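Local coordinates for protein homoserine dehydrogenase (Staphylococcus aureus M1064, PDB 4PG7) that catalyses the NAD(P)-dependent interconversion of aspartate semialdehyde and homoserine in the aspartate pathway of amino-acid biosynthesis, at residues N169-F174 and Y231-Q236; M175-G180 and E300-Y305; P285-K290 and Y441-V446. All blocks are in the same frame, centred on the assembly; numbering follows the deposited sequence. Where two conformers were deposited one is given.

How the interactions relate
All three contacts reach one mixed sheet, and interactions 1 and 2 use the same strand, 171-177. Interaction 1, partly buried, lays a helix end on the start of that strand by apolar and aromatic packing, with no hydrogen bond between its segments. Interactions 2 and 3 are buried strand pairings held mainly by backbone hydrogen bonds, antiparallel in interaction 2 and parallel in interaction 3, where the C-terminal domain joins the sheet. Their centres are about 14 to 21 Å apart, yet they touch: F174 packs on the backbone of Y305, M175 lies against the carboxylate of E444, and K173 makes a salt bridge with the same carboxylate, on strand 436-444.

Interaction 1: N169-F174 and Y231-Q236; sequences NNISKF and YLSFNQ
Helix-on-sheet packing brings S233 and F234, in the last turn of helix 220-234, against I171 and F174 near the start of strand 171-177. The branches of I171 divide the work. CD1 ends beside S233, 3.9 Å from its CB, while CG2, placed anti to the backbone N by the chi1 of -59° for CG1, meets the ring of F234, whose CE1 is 3.9 Å away. The two side chains cross at about a right angle. F234 also turns its edge to the strand backbone: CE1 lies 3.3 Å from I171 O, which sits near the ring plane, where an aromatic C-H could make a weakly favourable contact with the carbonyl oxygen. The strand here carries a classic beta bulge, S172 and K173 both facing I307 of strand 302-308, and both directing their side chains away from the helix. Beyond the bulge F174 points back toward the helix. Its CG stands between the backbone N and the carbonyl carbon (chi1 68°), and its ring reaches F234, CE2 to CE2 3.7 Å. The ring planes are inclined by 29°, but the centroids are 5.8 Å apart, so the rings are slid past one another and hardly overlap. F234 meets a second aromatic ring, that of Y274 on strand 264-275, and one of its own faces is covered by S233 CB. The hydroxyl of S233 is turned to its own helix, hydrogen-bonded to T229 O, and its OG lies 4.0 Å from F174 CD2. At N235, positive phi takes the chain out of the helix.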
loop_
_atom_site.group_PDB
_atom_site.type_symbol
_atom_site.label_atom_id
_atom_site.label_comp_id
_atom_site.label_asym_id
_atom_site.label_seq_id
_atom_site.Cartn_x
_atom_site.Cartn_y
_atom_site.Cartn_z
ATOM N N ASN A 169 10.075 1.099 10.121
ATOM C CA ASN A 169 10.041 2.525 10.439
ATOM C C ASN A 169 11.182 3.318 9.798
ATOM O O ASN A 169 10.992 4.481 9.447
ATOM C CB ASN A 169 10.060 2.746 11.952
ATOM C CG ASN A 169 8.864 2.128 12.649
ATOM N N ASN A 170 12.352 2.696 9.647
ATOM C CA ASN A 170 13.528 3.378 9.120
ATOM C C ASN A 170 13.513 3.357 7.588
ATOM O O ASN A 170 14.083 2.471 6.943
ATOM C CB ASN A 170 14.810 2.735 9.644
ATOM N N ILE A 171 12.837 4.349 7.028
ATOM C CA ILE A 171 12.790 4.552 5.589
ATOM C C ILE A 171 14.045 5.305 5.163
ATOM O O ILE A 171 14.339 6.348 5.710
ATOM C CB ILE A 171 11.541 5.359 5.189
ATOM C CG1 ILE A 171 10.270 4.632 5.637
ATOM C CG2 ILE A 171 11.522 5.603 3.686
ATOM C CD1 ILE A 171 9.000 5.452 5.476
ATOM N N SER A 172 14.778 4.777 4.194
ATOM C CA SER A 172 15.945 5.464 3.646
ATOM C C SER A 172 15.693 6.115 2.282
ATOM O O SER A 172 16.414 7.025 1.870
ATOM C CB SER A 172 17.104 4.480 3.528
ATOM O OG SER A 172 16.844 3.514 2.528
ATOM N N LYS A 173 14.677 5.648 1.570
ATOM C CA LYS A 173 14.407 6.157 0.230
ATOM C C LYS A 173 12.945 5.910 -0.131
ATOM O O LYS A 173 12.372 4.898 0.248
ATOM C CB LYS A 173 15.346 5.499 -0.794
ATOM C CG LYS A 173 15.101 5.876 -2.258
ATOM C CD LYS A 173 16.164 5.256 -3.154
ATOM C CE LYS A 173 15.900 5.547 -4.621
ATOM N NZ LYS A 173 16.785 4.765 -5.530
ATOM N N PHE A 174 12.342 6.854 -0.837
ATOM C CA PHE A 174 11.070 6.593 -1.501
ATOM C C PHE A 174 11.116 7.089 -2.918
ATOM O O PHE A 174 11.818 8.049 -3.227
ATOM C CB PHE A 174 9.894 7.231 -0.749
ATOM C CG PHE A 174 9.881 8.737 -0.782
ATOM C CD1 PHE A 174 9.323 9.423 -1.864
ATOM C CD2 PHE A 174 10.380 9.472 0.264
ATOM C CE1 PHE A 174 9.298 10.803 -1.908
ATOM C CE2 PHE A 174 10.352 10.861 0.231
ATOM C CZ PHE A 174 9.827 11.528 -0.855
ATOM N N TYR A 231 8.679 14.758 4.739
ATOM C CA TYR A 231 8.338 15.109 6.117
ATOM C C TYR A 231 7.740 13.915 6.879
ATOM O O TYR A 231 8.149 13.621 7.990
ATOM C CB TYR A 231 7.372 16.289 6.138
ATOM C CG TYR A 231 7.032 16.741 7.539
ATOM C CD1 TYR A 231 8.027 17.189 8.398
ATOM C CD2 TYR A 231 5.721 16.699 8.007
ATOM C CE1 TYR A 231 7.723 17.583 9.691
ATOM C CE2 TYR A 231 5.405 17.105 9.295
ATOM C CZ TYR A 231 6.410 17.544 10.130
ATOM O OH TYR A 231 6.087 17.937 11.398
ATOM N N LEU A 232 6.803 13.216 6.250
ATOM C CA LEU A 232 6.191 12.048 6.841
ATOM C C LEU A 232 7.143 10.851 6.937
ATOM O O LEU A 232 7.112 10.141 7.929
ATOM C CB LEU A 232 4.938 11.651 6.058
ATOM C CG LEU A 232 3.819 12.700 6.082
ATOM C CD1 LEU A 232 2.675 12.277 5.181
ATOM C CD2 LEU A 232 3.316 12.937 7.504
ATOM N N SER A 233 8.011 10.652 5.942
ATOM C CA SER A 233 8.951 9.522 5.933
ATOM C C SER A 233 10.183 9.709 6.811
ATOM O O SER A 233 10.625 8.771 7.479
ATOM C CB SER A 233 9.434 9.227 4.498
ATOM O OG SER A 233 8.340 8.880 3.670
ATOM N N PHE A 234 10.775 10.894 6.756
ATOM C CA PHE A 234 12.067 11.129 7.363
ATOM C C PHE A 234 12.016 12.062 8.560
ATOM O O PHE A 234 13.051 12.278 9.187
ATOM C CB PHE A 234 13.017 11.758 6.351
ATOM C CG PHE A 234 13.127 11.012 5.062
ATOM C CD1 PHE A 234 13.364 9.647 5.053
ATOM C CD2 PHE A 234 13.062 11.689 3.851
ATOM C CE1 PHE A 234 13.482 8.966 3.858
ATOM C CE2 PHE A 234 13.196 11.009 2.655
ATOM C CZ PHE A 234 13.410 9.649 2.658
ATOM N N ASN A 235 10.842 12.632 8.858
ATOM C CA ASN A 235 10.708 13.645 9.901
ATOM C C ASN A 235 11.664 14.822 9.699
ATOM O O ASN A 235 12.170 15.398 10.651
ATOM C CB ASN A 235 10.897 13.017 11.281
ATOM C CG ASN A 235 10.036 11.782 11.483
ATOM O OD1 ASN A 235 8.864 11.762 11.111
ATOM N ND2 ASN A 235 10.616 10.744 12.075
ATOM N N GLN A 236 11.898 15.174 8.441
ATOM C CA GLN A 236 12.748 16.300 8.092
ATOM C C GLN A 236 11.934 17.266 7.274
ATOM O O GLN A 236 11.164 16.861 6.419
ATOM C CB GLN A 236 13.932 15.847 7.244
ATOM C CG GLN A 236 14.916 14.948 7.971
ATOM C CD GLN A 236 15.736 15.685 9.008
ATOM O OE1 GLN A 236 15.836 15.250 10.151
ATOM N NE2 GLN A 236 16.326 16.804 8.619
#

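Interaction 2: M175-G180 and E300-Y305; sequences MGILNG and EYNAIY
M175 and I177 exchange backbone hydrogen bonds with Y305 and A303, joining strands 171-177 and 302-308 as antiparallel neighbours. At one end M175 N reaches Y305 O at 2.9 Å, and Y305 N returns a bond to M175 O at 2.8 Å. The next hydrogen-bonded pair is less even: I177 N meets A303 O at 2.9 Å but with a bent N-H...O angle of 141°, whereas A303 N reaches I177 O at 3.1 Å. Between them G176 lies opposite I304 in a non-hydrogen-bonded pair; G176 CA approaches A303 O to 3.2 Å, a close fit of backbone on backbone. M175, I177, A303 and Y305 share one buried face. There M175 CE stands obliquely to the ring of Y305, 4.3 Å from CD2. With CG anti to its backbone N (chi1 -166°), Y305 carries its ring away from strand 171-177, its hydroxyl hydrogen-bonded to D313 of its own chain, and its side chain packing on Y317 of the second subunit. The pairing loosens past I177. N302 still fits closely, its CB 3.1 Å from I177 O, but G180 and the partly exposed E300 meet mainly through a C-H...O contact, E300 CA to G180 O 3.6 Å. Nearby Y301, also partly exposed, hydrogen-bonds D313 of the second subunit, while N179 caps helix 180-192 through S182 N. The four cross-strand bonds are all backbone to backbone, so the pairing depends little on side-chain identity, while Y301 and Y305 use their side chains on the second subunit.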
loop_
_atom_site.group_PDB
_atom_site.type_symbol
_atom_site.label_atom_id
_atom_site.label_comp_id
_atom_site.label_asym_id
_atom_site.label_seq_id
_atom_site.Cartn_x
_atom_site.Cartn_y
_atom_site.Cartn_z
ATOM N N MET A 175 10.353 6.425 -3.775
ATOM C CA MET A 175 10.145 6.857 -5.152
ATOM C C MET A 175 8.662 6.764 -5.425
ATOM O O MET A 175 8.037 5.751 -5.100
ATOM C CB MET A 175 10.857 5.933 -6.135
ATOM C CG MET A 175 12.350 5.926 -6.015
ATOM S SD MET A 175 13.055 4.966 -7.350
ATOM C CE MET A 175 12.644 3.305 -6.891
ATOM N N GLY A 176 8.105 7.784 -6.057
ATOM C CA GLY A 176 6.702 7.794 -6.293
ATOM C C GLY A 176 6.263 8.356 -7.606
ATOM O O GLY A 176 6.933 9.221 -8.192
ATOM N N ILE A 177 5.123 7.847 -8.070
ATOM C CA ILE A 177 4.378 8.456 -9.153
ATOM C C ILE A 177 3.294 9.245 -8.442
ATOM O O ILE A 177 2.427 8.642 -7.825
ATOM C CB ILE A 177 3.827 7.392 -10.108
ATOM C CG1 ILE A 177 5.005 6.714 -10.817
ATOM C CG2 ILE A 177 2.829 8.008 -11.082
ATOM C CD1 ILE A 177 4.686 5.416 -11.536
ATOM N N LEU A 178 3.418 10.583 -8.459
ATOM C CA LEU A 178 2.708 11.436 -7.527
ATOM C C LEU A 178 1.791 12.442 -8.180
ATOM O O LEU A 178 1.187 13.267 -7.489
ATOM C CB LEU A 178 3.678 12.180 -6.613
ATOM C CG LEU A 178 4.588 11.273 -5.785
ATOM C CD1 LEU A 178 5.556 12.117 -4.973
ATOM C CD2 LEU A 178 3.770 10.390 -4.861
ATOM N N ASN A 179 1.647 12.357 -9.490
ATOM C CA ASN A 179 0.765 13.263 -10.184
ATOM C C ASN A 179 0.044 12.445 -11.247
ATOM O O ASN A 179 0.665 11.939 -12.171
ATOM C CB ASN A 179 1.587 14.417 -10.784
ATOM C CG ASN A 179 0.725 15.396 -11.553
ATOM O OD1 ASN A 179 0.748 15.438 -12.779
ATOM N ND2 ASN A 179 -0.076 16.155 -10.823
ATOM N N GLY A 180 -1.266 12.312 -11.100
ATOM C CA GLY A 180 -2.093 11.504 -12.010
ATOM C C GLY A 180 -2.058 11.985 -13.451
ATOM O O GLY A 180 -1.978 11.189 -14.383
ATOM N N GLU A 300 -3.928 7.424 -14.638
ATOM C CA GLU A 300 -4.010 8.373 -13.537
ATOM C C GLU A 300 -3.683 7.773 -12.169
ATOM O O GLU A 300 -3.776 8.457 -11.162
ATOM C CB GLU A 300 -5.385 9.054 -13.509
ATOM C CG GLU A 300 -6.561 8.221 -12.992
ATOM C CD GLU A 300 -7.231 7.353 -14.041
ATOM O OE1 GLU A 300 -6.601 6.991 -15.072
ATOM O OE2 GLU A 300 -8.405 6.991 -13.813
ATOM N N TYR A 301 -3.295 6.507 -12.119
ATOM C CA TYR A 301 -2.947 5.892 -10.834
ATOM C C TYR A 301 -1.633 6.444 -10.311
ATOM O O TYR A 301 -0.792 6.887 -11.081
ATOM C CB TYR A 301 -2.908 4.372 -10.934
ATOM C CG TYR A 301 -4.279 3.760 -10.840
ATOM C CD1 TYR A 301 -4.753 3.296 -9.634
ATOM C CD2 TYR A 301 -5.117 3.669 -11.949
ATOM C CE1 TYR A 301 -6.010 2.745 -9.519
ATOM C CE2 TYR A 301 -6.393 3.108 -11.839
ATOM C CZ TYR A 301 -6.830 2.656 -10.615
ATOM O OH TYR A 301 -8.076 2.084 -10.442
ATOM N N ASN A 302 -1.523 6.480 -8.989
ATOM C CA ASN A 302 -0.324 6.882 -8.292
ATOM C C ASN A 302 0.199 5.713 -7.464
ATOM O O ASN A 302 -0.471 4.699 -7.315
ATOM C CB ASN A 302 -0.617 8.102 -7.407
ATOM C CG ASN A 302 -0.806 9.386 -8.224
ATOM O OD1 ASN A 302 -0.587 9.414 -9.448
ATOM N ND2 ASN A 302 -1.183 10.435 -7.564
ATOM N N ALA A 303 1.425 5.858 -6.976
ATOM C CA ALA A 303 2.050 4.844 -6.158
ATOM C C ALA A 303 3.234 5.429 -5.428
ATOM O O ALA A 303 3.913 6.333 -5.961
ATOM C CB ALA A 303 2.488 3.642 -7.006
ATOM N N ILE A 304 3.454 4.944 -4.209
ATOM C CA ILE A 304 4.679 5.244 -3.453
ATOM C C ILE A 304 5.381 3.964 -3.123
ATOM O O ILE A 304 4.797 3.091 -2.478
ATOM C CB ILE A 304 4.479 5.915 -2.071
ATOM C CG1 ILE A 304 3.367 6.912 -2.121
ATOM C CG2 ILE A 304 5.787 6.581 -1.610
ATOM C CD1 ILE A 304 3.728 8.164 -2.857
ATOM N N TYR A 305 6.637 3.903 -3.533
ATOM C CA TYR A 305 7.493 2.776 -3.329
ATOM C C TYR A 305 8.513 3.156 -2.262
ATOM O O TYR A 305 9.245 4.129 -2.430
ATOM C CB TYR A 305 8.218 2.464 -4.620
ATOM C CG TYR A 305 8.880 1.137 -4.655
ATOM C CD1 TYR A 305 8.206 0.013 -5.126
ATOM C CD2 TYR A 305 10.191 0.989 -4.238
ATOM C CE1 TYR A 305 8.809 -1.228 -5.163
ATOM C CE2 TYR A 305 10.818 -0.245 -4.283
ATOM C CZ TYR A 305 10.119 -1.350 -4.737
ATOM O OH TYR A 305 10.759 -2.566 -4.760
#

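Interaction 3: P285-K290 and Y441-V446; sequences PTLIDK and YPVEGV
L287 and I288 pair in parallel with V443 and E444, the short strand axes passing 4.6 Å apart at 24°. The bonds zigzag as parallel strands require. L287 N reaches P442 O at 2.9 Å, and E444 N comes back to L287 O at 2.7 Å, almost straight (172°). D289 N then bonds E444 O at 3.1 Å. L287 thus spends both its N-H and its C=O on the neighbouring strand. At the start of the pairing P285 lies on the ring of Y441 in a CH-pi contact, its CB over the ring centre and 4.0 Å from the centroid. L287 approaches the same ring from its edge, CD1 3.9 Å from Y441 CD2, and its CB lies beside V443 CG2. On the opposite face of the sheet lie T286, I288 and E444. There the aliphatic part of E444 does the touching: CB meets I288 CD1 at 3.7 Å, and CG meets T286 CG2 at 3.8 Å. A bend at chi2 (-74°) then turns the carboxylate away from strand 278-289 to salt bridges with K271 (OE2) and K173 (OE1). G445, with positive phi, ends the strand next to D289. Y441 OH is hydrogen-bonded to K439, a residue of the pocket that holds the bound lysine, and P285 and Y441 both pack on R246 of that pocket. Strand 436-444 also pairs antiparallel with strand 375-382, closing the beta-alpha-beta-beta-alpha-beta order of an ACT domain, and this edge strand, paired on its other flank with strand 278-289, joins the ACT sheet to the larger mixed sheet.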
loop_
_atom_site.group_PDB
_atom_site.type_symbol
_atom_site.label_atom_id
_atom_site.label_comp_id
_atom_site.label_asym_id
_atom_site.label_seq_id
_atom_site.Cartn_x
_atom_site.Cartn_y
_atom_site.Cartn_z
ATOM N N PRO A 285 11.594 13.255 -15.040
ATOM C CA PRO A 285 11.461 12.084 -15.912
ATOM C C PRO A 285 12.598 11.100 -15.681
ATOM O O PRO A 285 13.760 11.500 -15.617
ATOM C CB PRO A 285 11.533 12.682 -17.323
ATOM C CG PRO A 285 11.159 14.106 -17.162
ATOM C CD PRO A 285 11.625 14.516 -15.801
ATOM N N THR A 286 12.235 9.841 -15.489
ATOM C CA THR A 286 13.114 8.800 -14.991
ATOM C C THR A 286 12.815 7.513 -15.738
ATOM O O THR A 286 11.649 7.158 -15.929
ATOM C CB THR A 286 12.857 8.605 -13.482
ATOM O OG1 THR A 286 13.121 9.830 -12.804
ATOM C CG2 THR A 286 13.699 7.527 -12.896
ATOM N N LEU A 287 13.844 6.816 -16.206
ATOM C CA LEU A 287 13.638 5.511 -16.810
ATOM C C LEU A 287 13.526 4.522 -15.668
ATOM O O LEU A 287 14.321 4.571 -14.714
ATOM C CB LEU A 287 14.761 5.106 -17.732
ATOM C CG LEU A 287 14.694 5.569 -19.184
ATOM C CD1 LEU A 287 14.795 7.085 -19.256
ATOM C CD2 LEU A 287 15.797 4.898 -19.967
ATOM N N ILE A 288 12.527 3.654 -15.754
ATOM C CA ILE A 288 12.255 2.652 -14.749
ATOM C C ILE A 288 12.273 1.305 -15.435
ATOM O O ILE A 288 11.560 1.085 -16.423
ATOM C CB ILE A 288 10.832 2.806 -14.134
ATOM C CG1 ILE A 288 10.658 4.173 -13.492
ATOM C CG2 ILE A 288 10.581 1.715 -13.080
ATOM C CD1 ILE A 288 11.526 4.366 -12.256
ATOM N N ASP A 289 13.055 0.395 -14.895
ATOM C CA ASP A 289 13.126 -0.955 -15.414
ATOM C C ASP A 289 11.728 -1.538 -15.480
ATOM O O ASP A 289 10.979 -1.455 -14.508
ATOM C CB ASP A 289 14.030 -1.819 -14.541
ATOM C CG ASP A 289 14.238 -3.216 -15.122
ATOM O OD1 ASP A 289 15.318 -3.500 -15.623
ATOM O OD2 ASP A 289 13.325 -4.027 -15.101
ATOM N N LYS A 290 11.406 -2.155 -16.612
ATOM C CA LYS A 290 10.071 -2.714 -16.840
ATOM C C LYS A 290 9.625 -3.743 -15.827
ATOM O O LYS A 290 8.442 -3.964 -15.677
ATOM C CB LYS A 290 9.987 -3.365 -18.218
ATOM C CG LYS A 290 9.868 -2.393 -19.364
ATOM C CD LYS A 290 9.901 -3.191 -20.669
ATOM C CE LYS A 290 9.774 -2.298 -21.889
ATOM N NZ LYS A 290 10.054 -3.078 -23.131
ATOM N N TYR A 441 18.510 11.683 -18.130
ATOM C CA TYR A 441 17.478 11.275 -17.182
ATOM C C TYR A 441 18.076 10.231 -16.235
ATOM O O TYR A 441 18.874 9.401 -16.664
ATOM C CB TYR A 441 16.303 10.643 -17.894
ATOM C CG TYR A 441 15.508 11.502 -18.840
ATOM C CD1 TYR A 441 15.482 12.879 -18.743
ATOM C CD2 TYR A 441 14.699 10.910 -19.799
ATOM C CE1 TYR A 441 14.721 13.645 -19.615
ATOM C CE2 TYR A 441 13.928 11.671 -20.666
ATOM C CZ TYR A 441 13.928 13.027 -20.558
ATOM O OH TYR A 441 13.136 13.775 -21.417
ATOM N N PRO A 442 17.678 10.251 -14.955
ATOM C CA PRO A 442 18.075 9.146 -14.075
ATOM C C PRO A 442 17.414 7.855 -14.497
ATOM O O PRO A 442 16.386 7.871 -15.182
ATOM C CB PRO A 442 17.570 9.568 -12.677
ATOM C CG PRO A 442 16.598 10.644 -12.916
ATOM C CD PRO A 442 16.876 11.265 -14.259
ATOM N N VAL A 443 18.027 6.746 -14.101
ATOM C CA VAL A 443 17.529 5.413 -14.385
ATOM C C VAL A 443 17.410 4.691 -13.067
ATOM O O VAL A 443 18.373 4.672 -12.278
ATOM C CB VAL A 443 18.470 4.638 -15.328
ATOM C CG1 VAL A 443 17.972 3.232 -15.553
ATOM C CG2 VAL A 443 18.638 5.376 -16.652
ATOM N N GLU A 444 16.226 4.135 -12.807
ATOM C CA GLU A 444 15.947 3.417 -11.567
ATOM C C GLU A 444 15.498 1.989 -11.824
ATOM O O GLU A 444 15.105 1.617 -12.943
ATOM C CB GLU A 444 14.862 4.119 -10.762
ATOM C CG GLU A 444 15.303 5.418 -10.115
ATOM C CD GLU A 444 16.217 5.237 -8.909
ATOM O OE1 GLU A 444 16.538 4.095 -8.542
ATOM O OE2 GLU A 444 16.614 6.267 -8.335
ATOM N N GLY A 445 15.565 1.200 -10.756
ATOM C CA GLY A 445 15.149 -0.215 -10.747
ATOM C C GLY A 445 16.195 -1.171 -11.263
ATOM O O GLY A 445 15.928 -2.365 -11.416
ATOM N N VAL A 446 17.385 -0.646 -11.547
ATOM C CA VAL A 446 18.508 -1.453 -12.027
ATOM C C VAL A 446 19.134 -2.325 -10.921
ATOM O O VAL A 446 18.438 -2.986 -10.142
ATOM C CB VAL A 446 19.571 -0.549 -12.639
#